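Local coordinates for protein histidine--tRNA ligase (Staphylococcus aureus, PDB 1QE0) that catalyses the ATP-dependent attachment of L-histidine to tRNA(His), releasing AMP and diphosphate, as a homodimeric class II aminoacyl-tRNA synthetase, at residues T46-R51 / E294-P299; R288-L293 / S300-G305. All blocks are in the same frame, centred on the assembly; numbering follows the deposited sequence.

Contact 1: residues T46-R51 / E294-P299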
ATOM      1  N   THR A  46      -6.651  22.369   7.378  1.00 22.91           N
ATOM      2  CA  THR A  46      -5.634  22.735   8.330  1.00 25.59           C
ATOM      3  C   THR A  46      -6.202  22.625   9.729  1.00 27.37           C
ATOM      4  O   THR A  46      -5.537  22.157  10.645  1.00 31.74           O
ATOM      5  CB  THR A  46      -5.165  24.174   8.098  1.00 28.06           C
ATOM      6  OG1 THR A  46      -4.635  24.288   6.768  1.00 33.91           O
ATOM      7  CG2 THR A  46      -4.089  24.551   9.105  1.00 31.35           C
ATOM      8  N   ASP A  47      -7.468  22.979   9.868  1.00 27.51           N
ATOM      9  CA  ASP A  47      -8.145  22.943  11.153  1.00 29.24           C
ATOM     10  C   ASP A  47      -8.224  21.581  11.853  1.00 25.12           C
ATOM     11  O   ASP A  47      -8.636  21.517  13.003  1.00 24.89           O
ATOM     12  CB  ASP A  47      -9.532  23.592  11.022  1.00 39.96           C
ATOM     13  CG  ASP A  47      -9.454  25.108  10.769  1.00 47.70           C
ATOM     14  OD1 ASP A  47     -10.137  25.856  11.500  1.00 53.14           O
ATOM     15  OD2 ASP A  47      -8.721  25.560   9.852  1.00 52.25           O
ATOM     16  N   LEU A  48      -7.825  20.504  11.184  1.00 20.77           N
ATOM     17  CA  LEU A  48      -7.857  19.186  11.814  1.00 21.76           C
ATOM     18  C   LEU A  48      -6.568  19.011  12.592  1.00 26.26           C
ATOM     19  O   LEU A  48      -6.546  18.530  13.731  1.00 27.24           O
ATOM     20  CB  LEU A  48      -7.967  18.084  10.761  1.00 15.77           C
ATOM     21  CG  LEU A  48      -7.952  16.622  11.199  1.00  2.41           C
ATOM     22  CD1 LEU A  48      -9.156  16.274  12.000  1.00  2.00           C
ATOM     23  CD2 LEU A  48      -7.931  15.794   9.982  1.00  4.76           C
ATOM     24  N   PHE A  49      -5.484  19.428  11.958  1.00 30.00           N
ATOM     25  CA  PHE A  49      -4.160  19.330  12.546  1.00 34.45           C
ATOM     26  C   PHE A  49      -3.860  20.525  13.449  1.00 41.32           C
ATOM     27  O   PHE A  49      -2.844  20.560  14.153  1.00 43.77           O
ATOM     28  CB  PHE A  49      -3.136  19.204  11.423  1.00 29.41           C
ATOM     29  CG  PHE A  49      -3.433  18.079  10.485  1.00 26.61           C
ATOM     30  CD1 PHE A  49      -3.347  16.754  10.921  1.00 25.53           C
ATOM     31  CD2 PHE A  49      -3.852  18.333   9.189  1.00 26.85           C
ATOM     32  CE1 PHE A  49      -3.675  15.698  10.074  1.00 25.19           C
ATOM     33  CE2 PHE A  49      -4.185  17.277   8.331  1.00 31.85           C
ATOM     34  CZ  PHE A  49      -4.097  15.956   8.776  1.00 25.44           C
ATOM     35  N   ALA A  50      -4.746  21.513  13.413  1.00 45.01           N
ATOM     36  CA  ALA A  50      -4.621  22.712  14.235  1.00 47.50           C
ATOM     37  C   ALA A  50      -4.820  22.317  15.717  1.00 48.01           C
ATOM     38  O   ALA A  50      -4.129  22.827  16.602  1.00 48.83           O
ATOM     39  CB  ALA A  50      -5.698  23.758  13.793  1.00 47.11           C
ATOM     40  N   ARG A  51      -5.693  21.339  15.941  1.00 45.83           N
ATOM     41  CA  ARG A  51      -6.077  20.864  17.269  1.00 44.76           C
ATOM     42  C   ARG A  51      -4.953  20.580  18.258  1.00 46.22           C
ATOM     43  O   ARG A  51      -3.789  20.539  17.804  1.00 40.17           O
ATOM     44  CB  ARG A  51      -6.949  19.609  17.129  1.00 43.08           C
ATOM     45  CG  ARG A  51      -8.108  19.765  16.182  1.00 36.82           C
ATOM     46  CD  ARG A  51      -9.005  20.852  16.648  1.00 32.14           C
ATOM     47  NE  ARG A  51     -10.374  20.396  16.694  1.00 23.61           N
ATOM     48  CZ  ARG A  51     -11.290  20.741  15.813  1.00 21.63           C
ATOM     49  NH1 ARG A  51     -10.975  21.555  14.822  1.00 15.16           N
ATOM     50  NH2 ARG A  51     -12.518  20.255  15.919  1.00 30.63           N
ATOM     51  N   GLU A 294     -13.070  13.687  20.912  1.00 32.59           N
ATOM     52  CA  GLU A 294     -13.805  14.878  21.319  1.00 33.02           C
ATOM     53  C   GLU A 294     -13.099  16.164  20.909  1.00 30.83           C
ATOM     54  O   GLU A 294     -13.737  17.180  20.668  1.00 33.74           O
ATOM     55  CB  GLU A 294     -14.027  14.834  22.818  1.00 39.92           C
ATOM     56  CG  GLU A 294     -13.794  13.446  23.391  1.00 57.06           C
ATOM     57  CD  GLU A 294     -14.379  13.287  24.757  1.00 67.31           C
ATOM     58  OE1 GLU A 294     -13.646  13.363  25.768  1.00 71.73           O
ATOM     59  OE2 GLU A 294     -15.597  13.101  24.819  1.00 72.66           O
ATOM     60  N   LEU A 295     -11.782  16.135  20.841  1.00 27.77           N
ATOM     61  CA  LEU A 295     -11.059  17.307  20.398  1.00 27.70           C
ATOM     62  C   LEU A 295     -11.351  17.443  18.897  1.00 32.08           C
ATOM     63  O   LEU A 295     -11.314  18.534  18.350  1.00 37.87           O
ATOM     64  CB  LEU A 295      -9.557  17.153  20.637  1.00 21.49           C
ATOM     65  CG  LEU A 295      -9.134  16.917  22.084  1.00  6.77           C
ATOM     66  CD1 LEU A 295      -7.661  16.927  22.190  1.00 12.18           C
ATOM     67  CD2 LEU A 295      -9.683  17.967  22.979  1.00 10.71           C
ATOM     68  N   LEU A 296     -11.630  16.335  18.216  1.00 30.03           N
ATOM     69  CA  LEU A 296     -11.974  16.414  16.798  1.00 26.54           C
ATOM     70  C   LEU A 296     -13.496  16.572  16.545  1.00 29.20           C
ATOM     71  O   LEU A 296     -13.960  16.396  15.419  1.00 32.65           O
ATOM     72  CB  LEU A 296     -11.434  15.184  16.072  1.00 20.44           C
ATOM     73  CG  LEU A 296      -9.939  15.212  15.759  1.00 15.60           C
ATOM     74  CD1 LEU A 296      -9.449  16.613  15.906  1.00 20.36           C
ATOM     75  CD2 LEU A 296      -9.132  14.309  16.647  1.00 11.53           C
ATOM     76  N   ASP A 297     -14.245  16.967  17.579  1.00 29.32           N
ATOM     77  CA  ASP A 297     -15.705  17.129  17.537  1.00 26.74           C
ATOM     78  C   ASP A 297     -16.430  15.793  17.394  1.00 25.72           C
ATOM     79  O   ASP A 297     -17.353  15.684  16.593  1.00 28.84           O
ATOM     80  CB  ASP A 297     -16.148  18.040  16.390  1.00 25.15           C
ATOM     81  CG  ASP A 297     -15.448  19.386  16.384  1.00 29.45           C
ATOM     82  OD1 ASP A 297     -15.612  20.092  15.377  1.00 36.34           O
ATOM     83  OD2 ASP A 297     -14.740  19.750  17.347  1.00 24.76           O
ATOM     84  N   GLY A 298     -16.044  14.785  18.169  1.00 23.03           N
ATOM     85  CA  GLY A 298     -16.700  13.496  18.051  1.00 24.12           C
ATOM     86  C   GLY A 298     -17.059  12.908  19.394  1.00 26.53           C
ATOM     87  O   GLY A 298     -16.789  13.556  20.413  1.00 30.84           O
ATOM     88  N   PRO A 299     -17.611  11.669  19.433  1.00 25.93           N
ATOM     89  CA  PRO A 299     -18.053  10.873  20.587  1.00 26.43           C
ATOM     90  C   PRO A 299     -16.960  10.691  21.615  1.00 32.05           C
ATOM     91  O   PRO A 299     -15.818  11.036  21.366  1.00 37.70           O
ATOM     92  CB  PRO A 299     -18.380   9.527  19.959  1.00 23.81           C
ATOM     93  CG  PRO A 299     -18.795   9.865  18.597  1.00 27.32           C
ATOM     94  CD  PRO A 299     -17.747  10.875  18.201  1.00 27.52           C
TER
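The carbonyl O of Leu-295 is gripped twice by the guanidinium of Arg-51: NE gives it a nearly straight bond of 2.7 Å (164° at the hydrogen), while NH2 adds a weak, bent one of 3.2 Å. The site lies in the class II synthetase catalytic domain, where the short helix 292-295 stops and Leu-296 is the first residue to leave helical geometry. A carbonyl in the last turn of a helix has few main-chain N-H groups ahead of it, and the long arm of arginine suits it as an outside donor. The oxygen sits at the guanidinium edge, close to its plane. Arg-51 NH2 also forms a salt bridge of 2.7 Å to Asp-297 OD2, with the carboxylate plane turned 39° from that of the guanidinium. Aspartate fits here twice over, since its backbone takes the left-handed conformation of a turn while its charge balances the arginine. On the other flank, NH1 makes a weak bond to Asp-47 O, in the short, weakly bonded helix 46-49 just before Arg-51. Below this exposed polar layer the contact turns apolar. Leu-48 and Leu-296 both pack on helix 82-91, and Ile-2 of the second subunit touches Leu-48 and Arg-51. With CG turned away from the main-chain N (chi1 177°), Leu-48 sends its branched end toward the other segment, and its CD1 lies 3.9 Å from Leu-296 CD1.

Contact 2: residues R288-L293 / S300-G305; sequences RYNGLL and SETGIG
Tyr-289 lays its ring over the backbone of Gly-303, and here the contact is closely packed. The CA of Gly-303 stands 4.0 Å from the centroid of the Tyr-289 ring, 21° off its normal, as a CH-pi contact over the face. Glycine suits the place because, with no side chain, it lets an aromatic ring lie directly on the strand. Leu-292 CD2 covers the opposite face, so the ring is held between Leu-292 of helix 292-295 and the neighbouring strand. The ring gets there through a chi1 of 48°, which sets CG in the crowded position between backbone N and carbonyl carbon. Its hydroxyl is hydrogen-bonded to Glu-130. The same two residues form the hydrogen-bonded antiparallel pair: Tyr-289 N donates to Gly-303 O at 2.6 Å, and Gly-303 N returns a bond to Tyr-289 O at 3.2 Å. These strands, 280-290 and 302-309, are adjacent in the antiparallel sheet of the class II catalytic core; the second runs on into helix 310-319, consistent with the strand-helix unit of motif 3. On the sheet face away from the tyrosine, Arg-288 arches across: Arg-288 CG lies 3.9 Å from Ile-304 CB, which also stands over one face of the guanidinium. The arginine's charge is met by a salt bridge from NH1 to Asp-140, which probably helps to offset the cost of burying it. Toward the open end the grip slackens. Gly-291, whose positive phi of 140° suits glycine, turns the chain into helix 292-295, and the segments diverge. Asn-290 brings OD1 against the CG2 methyl of Thr-302, Ser-300 lies exposed, and Leu-293 CG reaches Glu-301 CB at 4.2 Å.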
ATOM      1  N   ARG A 288      -3.301   3.628  24.197  1.00 17.92           N
ATOM      2  CA  ARG A 288      -4.743   3.975  24.258  1.00 14.83           C
ATOM      3  C   ARG A 288      -4.946   5.463  24.415  1.00 16.27           C
ATOM      4  O   ARG A 288      -4.043   6.187  24.836  1.00 19.88           O
ATOM      5  CB  ARG A 288      -5.464   3.343  25.454  1.00  8.36           C
ATOM      6  CG  ARG A 288      -5.534   1.841  25.487  1.00 15.11           C
ATOM      7  CD  ARG A 288      -6.727   1.347  26.303  1.00 14.63           C
ATOM      8  NE  ARG A 288      -7.963   1.660  25.609  1.00 15.87           N
ATOM      9  CZ  ARG A 288      -8.596   0.844  24.772  1.00 13.91           C
ATOM     10  NH1 ARG A 288      -8.154  -0.372  24.528  1.00 10.59           N
ATOM     11  NH2 ARG A 288      -9.568   1.325  24.033  1.00 19.89           N
ATOM     12  N   TYR A 289      -6.173   5.901  24.192  1.00 16.73           N
ATOM     13  CA  TYR A 289      -6.501   7.296  24.342  1.00 18.03           C
ATOM     14  C   TYR A 289      -7.982   7.481  24.682  1.00 22.71           C
ATOM     15  O   TYR A 289      -8.804   6.618  24.368  1.00 23.83           O
ATOM     16  CB  TYR A 289      -6.135   8.065  23.065  1.00 15.69           C
ATOM     17  CG  TYR A 289      -6.610   7.444  21.756  1.00 20.06           C
ATOM     18  CD1 TYR A 289      -7.880   7.698  21.248  1.00 23.63           C
ATOM     19  CD2 TYR A 289      -5.783   6.593  21.031  1.00 19.03           C
ATOM     20  CE1 TYR A 289      -8.307   7.114  20.056  1.00 21.65           C
ATOM     21  CE2 TYR A 289      -6.200   6.011  19.845  1.00 18.99           C
ATOM     22  CZ  TYR A 289      -7.457   6.272  19.366  1.00 20.63           C
ATOM     23  OH  TYR A 289      -7.861   5.673  18.198  1.00 21.95           O
ATOM     24  N   ASN A 290      -8.295   8.480  25.500  1.00 25.00           N
ATOM     25  CA  ASN A 290      -9.693   8.817  25.756  1.00 27.30           C
ATOM     26  C   ASN A 290      -9.781  10.325  25.854  1.00 25.02           C
ATOM     27  O   ASN A 290      -9.435  10.910  26.861  1.00 24.92           O
ATOM     28  CB  ASN A 290     -10.319   8.157  26.987  1.00 35.08           C
ATOM     29  CG  ASN A 290     -11.864   8.360  27.032  1.00 44.95           C
ATOM     30  OD1 ASN A 290     -12.637   7.394  27.006  1.00 49.56           O
ATOM     31  ND2 ASN A 290     -12.307   9.624  27.050  1.00 46.76           N
ATOM     32  N   GLY A 291     -10.251  10.939  24.779  1.00 25.87           N
ATOM     33  CA  GLY A 291     -10.359  12.380  24.714  1.00 27.36           C
ATOM     34  C   GLY A 291      -9.964  12.898  23.339  1.00 29.61           C
ATOM     35  O   GLY A 291     -10.246  14.047  23.015  1.00 33.61           O
ATOM     36  N   LEU A 292      -9.307  12.059  22.537  1.00 26.55           N
ATOM     37  CA  LEU A 292      -8.872  12.421  21.201  1.00 24.43           C
ATOM     38  C   LEU A 292     -10.066  12.747  20.313  1.00 26.29           C
ATOM     39  O   LEU A 292     -10.165  13.852  19.769  1.00 29.26           O
ATOM     40  CB  LEU A 292      -8.060  11.265  20.614  1.00 24.65           C
ATOM     41  CG  LEU A 292      -7.590  11.288  19.156  1.00 24.68           C
ATOM     42  CD1 LEU A 292      -6.814  12.559  18.839  1.00 26.40           C
ATOM     43  CD2 LEU A 292      -6.728  10.073  18.908  1.00 26.63           C
ATOM     44  N   LEU A 293     -11.016  11.818  20.242  1.00 24.83           N
ATOM     45  CA  LEU A 293     -12.202  11.979  19.411  1.00 25.49           C
ATOM     46  C   LEU A 293     -12.993  13.275  19.655  1.00 30.28           C
ATOM     47  O   LEU A 293     -13.475  13.907  18.719  1.00 34.14           O
ATOM     48  CB  LEU A 293     -13.110  10.764  19.597  1.00 22.53           C
ATOM     49  CG  LEU A 293     -12.909   9.434  18.858  1.00 18.36           C
ATOM     50  CD1 LEU A 293     -13.592   9.470  17.497  1.00 16.59           C
ATOM     51  CD2 LEU A 293     -11.445   9.098  18.741  1.00 13.64           C
ATOM     52  N   SER A 300     -17.282  10.118  22.769  1.00 36.16           N
ATOM     53  CA  SER A 300     -16.247   9.902  23.776  1.00 37.11           C
ATOM     54  C   SER A 300     -15.628   8.522  23.638  1.00 39.15           C
ATOM     55  O   SER A 300     -15.176   7.944  24.635  1.00 46.73           O
ATOM     56  CB  SER A 300     -16.804  10.062  25.182  1.00 34.71           C
ATOM     57  OG  SER A 300     -17.349  11.343  25.348  1.00 39.68           O
ATOM     58  N   GLU A 301     -15.610   7.985  22.423  1.00 32.80           N
ATOM     59  CA  GLU A 301     -15.031   6.679  22.208  1.00 29.40           C
ATOM     60  C   GLU A 301     -13.613   6.558  22.725  1.00 27.68           C
ATOM     61  O   GLU A 301     -12.861   7.535  22.762  1.00 29.57           O
ATOM     62  CB  GLU A 301     -15.016   6.342  20.735  1.00 33.69           C
ATOM     63  CG  GLU A 301     -16.372   6.249  20.125  1.00 38.94           C
ATOM     64  CD  GLU A 301     -17.221   5.191  20.760  1.00 40.36           C
ATOM     65  OE1 GLU A 301     -16.640   4.267  21.373  1.00 38.78           O
ATOM     66  OE2 GLU A 301     -18.468   5.292  20.629  1.00 45.62           O
ATOM     67  N   THR A 302     -13.297   5.351  23.186  1.00 28.25           N
ATOM     68  CA  THR A 302     -11.977   4.983  23.684  1.00 24.64           C
ATOM     69  C   THR A 302     -11.276   4.376  22.478  1.00 22.72           C
ATOM     70  O   THR A 302     -11.935   4.001  21.514  1.00 19.07           O
ATOM     71  CB  THR A 302     -12.061   3.922  24.821  1.00 22.75           C
ATOM     72  OG1 THR A 302     -13.288   3.170  24.731  1.00 17.32           O
ATOM     73  CG2 THR A 302     -11.994   4.588  26.153  1.00 25.16           C
ATOM     74  N   GLY A 303      -9.958   4.264  22.525  1.00 24.35           N
ATOM     75  CA  GLY A 303      -9.248   3.694  21.394  1.00 24.10           C
ATOM     76  C   GLY A 303      -7.765   3.501  21.635  1.00 20.70           C
ATOM     77  O   GLY A 303      -7.186   4.121  22.535  1.00 22.30           O
ATOM     78  N   ILE A 304      -7.154   2.642  20.825  1.00 13.88           N
ATOM     79  CA  ILE A 304      -5.737   2.336  20.913  1.00  6.89           C
ATOM     80  C   ILE A 304      -5.237   2.197  19.496  1.00  5.49           C
ATOM     81  O   ILE A 304      -5.961   1.739  18.607  1.00  3.41           O
ATOM     82  CB  ILE A 304      -5.480   0.974  21.666  1.00  6.66           C
ATOM     83  CG1 ILE A 304      -3.980   0.687  21.826  1.00  2.51           C
ATOM     84  CG2 ILE A 304      -6.163  -0.166  20.954  1.00  2.00           C
ATOM     85  CD1 ILE A 304      -3.690  -0.606  22.488  1.00  2.00           C
ATOM     86  N   GLY A 305      -3.986   2.567  19.294  1.00  4.03           N
ATOM     87  CA  GLY A 305      -3.392   2.434  17.983  1.00  5.22           C
ATOM     88  C   GLY A 305      -1.899   2.586  18.097  1.00  4.11           C
ATOM     89  O   GLY A 305      -1.381   2.784  19.203  1.00  4.98           O
TER

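Overall arrangement
Contacts 1 and 2 have centres about 13 Å apart and share one short piece of chain: residues 288-293 lead through helix 292-295 into 294-299, which returns at once to 300-305. Contact 2 therefore closes the base of this excursion from the sheet, and contact 1 ties its tip to residues 46-51, more than 240 residues earlier. They meet directly where Glu-294 OE2 lies 2.5 Å from Ser-300 OG, probably hydrogen-bonded. Helix 82-91 backs both, with Val-86 touching Leu-293 and Leu-296. Contact 2 belongs to the catalytic sheet and stays within one subunit, whereas contact 1 borders the second subunit and residues 52-62, which are not modelled and are probably mobile in this ligand-free enzyme.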